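Local coordinates for putative acetoin utilization protein, acetoin dehydrogenase (Thermus thermophilus, PDB 5AWE), which is of unknown function but, with paired CBS domains and an ACT domain, probably senses a small ligand such as a nucleotide or amino acid, at residues V12-D17 with L21-L26; P162-V167 with P194-A199. One frame throughout, in Å; residues are numbered along the deposited sequence.

In the fold
The two contacts lie in different domains and come in series along the chain. Contact 1 belongs to the first CBS domain, where the loop after strand 8-9 meets helix 20-30. Contact 2 belongs to the ACT domain, where the turn leading into strand 165-175 meets helix 193-199. Their centres are 54 Å apart, on opposite sides of the chain's centre, and their nearest atoms are about 33 Å apart. They share no helix, strand or sheet. The second CBS domain, including helix 123-133, comes between them in sequence. Each contact is therefore internal packing of its own domain. Each also lies near a different neighbouring subunit of the four-chain assembly.

Contact 1: V12-D17 with L21-L26; sequences VVVAPD and LEAIRL
With chi1 at 179°, V12 swings CG1 to the side away from its own N, and L26 does likewise with CG (chi1 -173°), which brings the two side chains tip to tip. V12 CG1 rests 3.6 Å from L26 CD2 and 3.8 Å from L26 CG, so one methyl of the valine meets the branch point of the leucine and one of its methyls. The same leucine methyl also faces the next inward residue of the loop: V14 CG2 lies 4.4 Å from L26 CD2. V14 CG2 is 4.5 Å from A23 CB, one helical turn before L26. The contact is apolar; V12 and L26 pack closely, and the contacts of V14 are longer. V12 and V14 point toward the helix, while V13 between them points away and packs on P36 and M38 of strand 34-39. V14 makes backbone hydrogen bonds with the same two residues, which fix the loop beside that strand. On the helix, R25 makes a cation-pi contact with Y70 of a second subunit. Here the linker between the first strand and first helix of a CBS domain lies against that helix, within the beta-alpha-beta-beta-alpha fold.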
ATOM      1  N   VAL A  12      -4.783  -0.455 -27.603  1.00 34.86           N
ATOM      2  CA  VAL A  12      -4.069  -1.457 -26.831  1.00 35.23           C
ATOM      3  C   VAL A  12      -5.074  -2.433 -26.252  1.00 33.62           C
ATOM      4  O   VAL A  12      -6.117  -2.030 -25.753  1.00 34.78           O
ATOM      5  CB  VAL A  12      -3.290  -0.814 -25.670  1.00 39.14           C
ATOM      6  CG1 VAL A  12      -2.580  -1.890 -24.863  1.00 42.11           C
ATOM      7  CG2 VAL A  12      -2.292   0.198 -26.220  1.00 43.80           C
ATOM      8  N   VAL A  13      -4.774  -3.719 -26.328  1.00 31.25           N
ATOM      9  CA  VAL A  13      -5.650  -4.700 -25.723  1.00 30.79           C
ATOM     10  C   VAL A  13      -4.840  -5.500 -24.726  1.00 30.83           C
ATOM     11  O   VAL A  13      -3.636  -5.317 -24.603  1.00 32.40           O
ATOM     12  CB  VAL A  13      -6.278  -5.650 -26.779  1.00 31.17           C
ATOM     13  CG1 VAL A  13      -6.995  -4.839 -27.844  1.00 31.64           C
ATOM     14  CG2 VAL A  13      -5.211  -6.526 -27.407  1.00 34.35           C
ATOM     15  N   VAL A  14      -5.505  -6.384 -24.005  1.00 30.70           N
ATOM     16  CA  VAL A  14      -4.857  -7.094 -22.933  1.00 31.01           C
ATOM     17  C   VAL A  14      -5.525  -8.465 -22.899  1.00 31.26           C
ATOM     18  O   VAL A  14      -6.556  -8.668 -23.550  1.00 30.86           O
ATOM     19  CB  VAL A  14      -5.044  -6.302 -21.599  1.00 33.62           C
ATOM     20  CG1 VAL A  14      -6.245  -6.816 -20.828  1.00 35.73           C
ATOM     21  CG2 VAL A  14      -3.778  -6.335 -20.784  1.00 31.94           C
ATOM     22  N   ALA A  15      -4.931  -9.407 -22.172  1.00 30.76           N
ATOM     23  CA  ALA A  15      -5.501 -10.743 -22.042  1.00 30.34           C
ATOM     24  C   ALA A  15      -6.010 -10.950 -20.614  1.00 30.46           C
ATOM     25  O   ALA A  15      -5.488 -10.363 -19.668  1.00 30.33           O
ATOM     26  CB  ALA A  15      -4.455 -11.798 -22.392  1.00 28.70           C
ATOM     27  N   PRO A  16      -7.030 -11.805 -20.442  1.00 30.36           N
ATOM     28  CA  PRO A  16      -7.611 -12.081 -19.124  1.00 30.97           C
ATOM     29  C   PRO A  16      -6.592 -12.453 -18.039  1.00 32.99           C
ATOM     30  O   PRO A  16      -6.784 -12.138 -16.860  1.00 33.02           O
ATOM     31  CB  PRO A  16      -8.597 -13.217 -19.396  1.00 30.17           C
ATOM     32  CG  PRO A  16      -8.895 -13.121 -20.863  1.00 30.58           C
ATOM     33  CD  PRO A  16      -7.620 -12.655 -21.493  1.00 27.96           C
ATOM     34  N   ASP A  17      -5.518 -13.128 -18.434  1.00 33.33           N
ATOM     35  CA  ASP A  17      -4.521 -13.582 -17.475  1.00 34.17           C
ATOM     36  C   ASP A  17      -3.442 -12.535 -17.262  1.00 33.75           C
ATOM     37  O   ASP A  17      -2.525 -12.736 -16.472  1.00 34.85           O
ATOM     38  CB  ASP A  17      -3.885 -14.894 -17.941  1.00 40.28           C
ATOM     39  CG  ASP A  17      -4.828 -16.078 -17.810  1.00 50.64           C
ATOM     40  OD1 ASP A  17      -5.840 -15.959 -17.079  1.00 58.81           O
ATOM     41  OD2 ASP A  17      -4.560 -17.128 -18.438  1.00 55.36           O
ATOM     42  N   LEU A  21      -1.772  -5.423 -12.131  1.00 35.60           N
ATOM     43  CA  LEU A  21      -0.795  -4.347 -11.986  1.00 37.45           C
ATOM     44  C   LEU A  21      -0.005  -4.087 -13.262  1.00 37.17           C
ATOM     45  O   LEU A  21       0.518  -2.992 -13.463  1.00 36.83           O
ATOM     46  CB  LEU A  21       0.158  -4.629 -10.814  1.00 38.81           C
ATOM     47  CG  LEU A  21       0.836  -5.991 -10.677  1.00 43.08           C
ATOM     48  CD1 LEU A  21       2.022  -6.103 -11.633  1.00 42.34           C
ATOM     49  CD2 LEU A  21       1.297  -6.157  -9.233  1.00 46.03           C
ATOM     50  N   GLU A  22       0.073  -5.086 -14.130  1.00 37.83           N
ATOM     51  CA  GLU A  22       0.723  -4.892 -15.414  1.00 39.50           C
ATOM     52  C   GLU A  22      -0.203  -4.098 -16.326  1.00 39.27           C
ATOM     53  O   GLU A  22       0.239  -3.214 -17.060  1.00 40.28           O
ATOM     54  CB  GLU A  22       1.058  -6.239 -16.057  1.00 43.73           C
ATOM     55  CG  GLU A  22       2.397  -6.253 -16.791  1.00 56.65           C
ATOM     56  CD  GLU A  22       2.634  -4.996 -17.628  1.00 65.92           C
ATOM     57  OE1 GLU A  22       2.407  -5.041 -18.862  1.00 66.21           O
ATOM     58  OE2 GLU A  22       3.052  -3.965 -17.050  1.00 64.76           O
ATOM     59  N   ALA A  23      -1.494  -4.408 -16.270  1.00 38.46           N
ATOM     60  CA  ALA A  23      -2.477  -3.694 -17.072  1.00 36.86           C
ATOM     61  C   ALA A  23      -2.438  -2.210 -16.732  1.00 36.74           C
ATOM     62  O   ALA A  23      -2.466  -1.363 -17.620  1.00 36.35           O
ATOM     63  CB  ALA A  23      -3.866  -4.256 -16.817  1.00 32.31           C
ATOM     64  N   ILE A  24      -2.354  -1.905 -15.441  1.00 36.29           N
ATOM     65  CA  ILE A  24      -2.323  -0.524 -14.979  1.00 37.37           C
ATOM     66  C   ILE A  24      -1.168   0.251 -15.598  1.00 39.24           C
ATOM     67  O   ILE A  24      -1.357   1.340 -16.140  1.00 39.12           O
ATOM     68  CB  ILE A  24      -2.203  -0.452 -13.438  1.00 35.01           C
ATOM     69  CG1 ILE A  24      -3.484  -0.989 -12.794  1.00 35.34           C
ATOM     70  CG2 ILE A  24      -1.929   0.986 -12.999  1.00 32.55           C
ATOM     71  CD1 ILE A  24      -3.486  -0.963 -11.276  1.00 24.17           C
ATOM     72  N   ARG A  25       0.029  -0.312 -15.515  1.00 41.50           N
ATOM     73  CA  ARG A  25       1.209   0.357 -16.032  1.00 44.92           C
ATOM     74  C   ARG A  25       1.097   0.552 -17.545  1.00 45.90           C
ATOM     75  O   ARG A  25       1.540   1.565 -18.089  1.00 46.47           O
ATOM     76  CB  ARG A  25       2.463  -0.458 -15.693  1.00 48.63           C
ATOM     77  CG  ARG A  25       2.716  -0.624 -14.190  1.00 55.33           C
ATOM     78  CD  ARG A  25       2.868   0.725 -13.478  1.00 60.66           C
ATOM     79  NE  ARG A  25       3.969   0.730 -12.516  1.00 64.53           N
ATOM     80  CZ  ARG A  25       5.206   1.138 -12.794  1.00 68.42           C
ATOM     81  NH1 ARG A  25       6.149   1.111 -11.859  1.00 69.16           N
ATOM     82  NH2 ARG A  25       5.503   1.574 -14.011  1.00 68.67           N
ATOM     83  N   LEU A  26       0.492  -0.417 -18.225  1.00 46.56           N
ATOM     84  CA  LEU A  26       0.295  -0.319 -19.665  1.00 46.81           C
ATOM     85  C   LEU A  26      -0.585   0.885 -20.017  1.00 47.47           C
ATOM     86  O   LEU A  26      -0.318   1.598 -20.984  1.00 48.07           O
ATOM     87  CB  LEU A  26      -0.335  -1.610 -20.190  1.00 44.27           C
ATOM     88  CG  LEU A  26      -0.474  -1.776 -21.705  1.00 46.10           C
ATOM     89  CD1 LEU A  26       0.832  -1.428 -22.408  1.00 46.38           C
ATOM     90  CD2 LEU A  26      -0.870  -3.212 -22.001  1.00 46.27           C
TER

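Contact 2: P162-V167 with P194-A199; sequences PPANIV and PKRLEA
The guanidinium of R196 is the polar group at the centre of this contact, and the backbone just before P162 grips it: NE donates a hydrogen bond to the O of A160, and NH2 gives a weak one to the O of V161. NH1 makes a salt bridge with D189. The setting is the ACT domain, a ferredoxin-like beta-alpha-beta-beta-alpha-beta fold, where helix 193-199 packs near the turn that enters strand 165-175, an outermost strand of the four-stranded antiparallel sheet within the chain. R196 points toward the turn, and its chain bends at chi3 (-76°), which lays one face of the guanidinium against the P162-P163 peptide. The O of P162 lies 3.2 Å from R196 NE, but the angle is too poor for a hydrogen bond. It sits 3.1 Å above the guanidinium plane, off-centre. P163 CD lies over the same face, 3.6 Å above the plane, and the proline ring runs at a slant over the arginine. The peptide bond before P163 is cis. A164 CB approaches at the edge of the guanidinium, 4.3 Å from R196 NH2. Replacing R196 with an alanine is likely to take from D189 its charged mate and from the O of A160 its donor, and to open a gap against the two prolines. P162 packs on P151 of a third subunit, and the O of I166 accepts a hydrogen bond from Q179 of that subunit. P163 CD is equally near both terminal nitrogens of the arginine, 3.9 Å from R196 NH1 and from R196 NH2.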
ATOM      1  N   PRO A 162     -29.886  33.990 -46.530  1.00 26.00           N
ATOM      2  CA  PRO A 162     -29.040  34.410 -47.657  1.00 27.60           C
ATOM      3  C   PRO A 162     -28.807  35.914 -47.635  1.00 27.88           C
ATOM      4  O   PRO A 162     -29.669  36.669 -47.195  1.00 28.66           O
ATOM      5  CB  PRO A 162     -29.823  33.953 -48.892  1.00 24.87           C
ATOM      6  CG  PRO A 162     -30.646  32.812 -48.404  1.00 27.29           C
ATOM      7  CD  PRO A 162     -31.039  33.196 -46.987  1.00 28.31           C
ATOM      8  N   PRO A 163     -27.652  36.375 -48.137  1.00 29.42           N
ATOM      9  CA  PRO A 163     -26.538  35.626 -48.735  1.00 30.35           C
ATOM     10  C   PRO A 163     -25.718  34.730 -47.800  1.00 32.05           C
ATOM     11  O   PRO A 163     -24.787  34.048 -48.259  1.00 32.39           O
ATOM     12  CB  PRO A 163     -25.674  36.721 -49.360  1.00 30.28           C
ATOM     13  CG  PRO A 163     -25.887  37.893 -48.471  1.00 31.19           C
ATOM     14  CD  PRO A 163     -27.312  37.800 -47.958  1.00 26.41           C
ATOM     15  N   ALA A 164     -26.044  34.729 -46.507  1.00 30.67           N
ATOM     16  CA  ALA A 164     -25.300  33.914 -45.543  1.00 29.40           C
ATOM     17  C   ALA A 164     -25.761  32.455 -45.571  1.00 28.10           C
ATOM     18  O   ALA A 164     -26.804  32.137 -46.149  1.00 27.56           O
ATOM     19  CB  ALA A 164     -25.454  34.485 -44.131  1.00 25.67           C
ATOM     20  N   ASN A 165     -24.980  31.580 -44.938  1.00 26.11           N
ATOM     21  CA  ASN A 165     -25.260  30.149 -44.923  1.00 26.50           C
ATOM     22  C   ASN A 165     -25.690  29.669 -43.551  1.00 25.55           C
ATOM     23  O   ASN A 165     -25.260  30.212 -42.533  1.00 26.65           O
ATOM     24  CB  ASN A 165     -24.019  29.351 -45.338  1.00 31.13           C
ATOM     25  CG  ASN A 165     -23.604  29.618 -46.763  1.00 33.82           C
ATOM     26  OD1 ASN A 165     -24.188  29.074 -47.703  1.00 41.88           O
ATOM     27  ND2 ASN A 165     -22.584  30.458 -46.935  1.00 30.57           N
ATOM     28  N   ILE A 166     -26.524  28.638 -43.528  1.00 22.96           N
ATOM     29  CA  ILE A 166     -26.820  27.922 -42.295  1.00 21.86           C
ATOM     30  C   ILE A 166     -25.925  26.689 -42.221  1.00 22.30           C
ATOM     31  O   ILE A 166     -25.808  25.931 -43.195  1.00 20.76           O
ATOM     32  CB  ILE A 166     -28.274  27.463 -42.271  1.00 19.69           C
ATOM     33  CG1 ILE A 166     -29.190  28.676 -42.383  1.00 19.97           C
ATOM     34  CG2 ILE A 166     -28.550  26.662 -41.004  1.00 20.10           C
ATOM     35  CD1 ILE A 166     -30.537  28.355 -43.005  1.00 21.82           C
ATOM     36  N   VAL A 167     -25.291  26.488 -41.068  1.00 21.51           N
ATOM     37  CA  VAL A 167     -24.422  25.326 -40.869  1.00 22.50           C
ATOM     38  C   VAL A 167     -25.072  24.263 -39.979  1.00 21.07           C
ATOM     39  O   VAL A 167     -24.819  23.062 -40.142  1.00 19.63           O
ATOM     40  CB  VAL A 167     -23.067  25.759 -40.265  1.00 26.05           C
ATOM     41  CG1 VAL A 167     -22.222  24.547 -39.920  1.00 28.28           C
ATOM     42  CG2 VAL A 167     -22.325  26.628 -41.272  1.00 31.38           C
ATOM     43  N   PRO A 194     -30.033  38.721 -38.399  1.00 32.65           N
ATOM     44  CA  PRO A 194     -31.009  39.059 -37.350  1.00 34.07           C
ATOM     45  C   PRO A 194     -32.047  40.071 -37.834  1.00 36.81           C
ATOM     46  O   PRO A 194     -33.251  39.915 -37.597  1.00 36.97           O
ATOM     47  CB  PRO A 194     -30.150  39.627 -36.215  1.00 26.55           C
ATOM     48  CG  PRO A 194     -28.789  39.099 -36.466  1.00 27.34           C
ATOM     49  CD  PRO A 194     -28.653  39.001 -37.962  1.00 30.22           C
ATOM     50  N   LYS A 195     -31.571  41.107 -38.520  1.00 38.67           N
ATOM     51  CA  LYS A 195     -32.462  42.076 -39.150  1.00 41.13           C
ATOM     52  C   LYS A 195     -33.470  41.320 -40.016  1.00 40.82           C
ATOM     53  O   LYS A 195     -34.667  41.270 -39.705  1.00 40.38           O
ATOM     54  CB  LYS A 195     -31.657  43.044 -40.032  1.00 47.95           C
ATOM     55  CG  LYS A 195     -30.422  43.644 -39.362  1.00 54.05           C
ATOM     56  CD  LYS A 195     -30.764  44.896 -38.557  1.00 62.56           C
ATOM     57  CE  LYS A 195     -31.034  46.090 -39.465  1.00 65.36           C
ATOM     58  NZ  LYS A 195     -31.202  47.356 -38.694  1.00 66.53           N
ATOM     59  N   ARG A 196     -32.960  40.716 -41.087  1.00 39.85           N
ATOM     60  CA  ARG A 196     -33.792  40.038 -42.072  1.00 40.49           C
ATOM     61  C   ARG A 196     -34.812  39.098 -41.438  1.00 41.65           C
ATOM     62  O   ARG A 196     -35.965  39.050 -41.865  1.00 42.16           O
ATOM     63  CB  ARG A 196     -32.911  39.254 -43.044  1.00 38.45           C
ATOM     64  CG  ARG A 196     -31.983  40.124 -43.868  1.00 34.60           C
ATOM     65  CD  ARG A 196     -31.405  39.344 -45.027  1.00 35.99           C
ATOM     66  NE  ARG A 196     -30.351  38.432 -44.599  1.00 30.94           N
ATOM     67  CZ  ARG A 196     -29.060  38.739 -44.616  1.00 33.05           C
ATOM     68  NH1 ARG A 196     -28.673  39.933 -45.041  1.00 31.62           N
ATOM     69  NH2 ARG A 196     -28.158  37.863 -44.199  1.00 30.38           N
ATOM     70  N   LEU A 197     -34.388  38.357 -40.416  1.00 42.02           N
ATOM     71  CA  LEU A 197     -35.267  37.393 -39.768  1.00 42.41           C
ATOM     72  C   LEU A 197     -36.535  38.044 -39.220  1.00 44.26           C
ATOM     73  O   LEU A 197     -37.647  37.608 -39.515  1.00 43.94           O
ATOM     74  CB  LEU A 197     -34.530  36.679 -38.633  1.00 38.72           C
ATOM     75  CG  LEU A 197     -33.591  35.533 -39.028  1.00 38.68           C
ATOM     76  CD1 LEU A 197     -32.763  35.092 -37.832  1.00 25.62           C
ATOM     77  CD2 LEU A 197     -34.414  34.368 -39.567  1.00 35.31           C
ATOM     78  N   GLU A 198     -36.377  39.087 -38.417  1.00 46.05           N
ATOM     79  CA  GLU A 198     -37.539  39.640 -37.745  1.00 48.39           C
ATOM     80  C   GLU A 198     -38.261  40.619 -38.651  1.00 48.71           C
ATOM     81  O   GLU A 198     -39.480  40.724 -38.595  1.00 49.99           O
ATOM     82  CB  GLU A 198     -37.137  40.316 -36.435  1.00 49.81           C
ATOM     83  CG  GLU A 198     -36.260  41.534 -36.599  1.00 55.91           C
ATOM     84  CD  GLU A 198     -36.182  42.341 -35.322  1.00 57.77           C
ATOM     85  OE1 GLU A 198     -35.997  41.732 -34.247  1.00 56.11           O
ATOM     86  OE2 GLU A 198     -36.312  43.581 -35.397  1.00 61.58           O
ATOM     87  N   ALA A 199     -37.506  41.322 -39.495  1.00 49.05           N
ATOM     88  CA  ALA A 199     -38.098  42.122 -40.566  1.00 47.42           C
ATOM     89  C   ALA A 199     -38.983  41.227 -41.433  1.00 47.04           C
ATOM     90  O   ALA A 199     -39.978  41.679 -41.999  1.00 48.00           O
ATOM     91  CB  ALA A 199     -37.002  42.756 -41.418  1.00 47.14           C
TER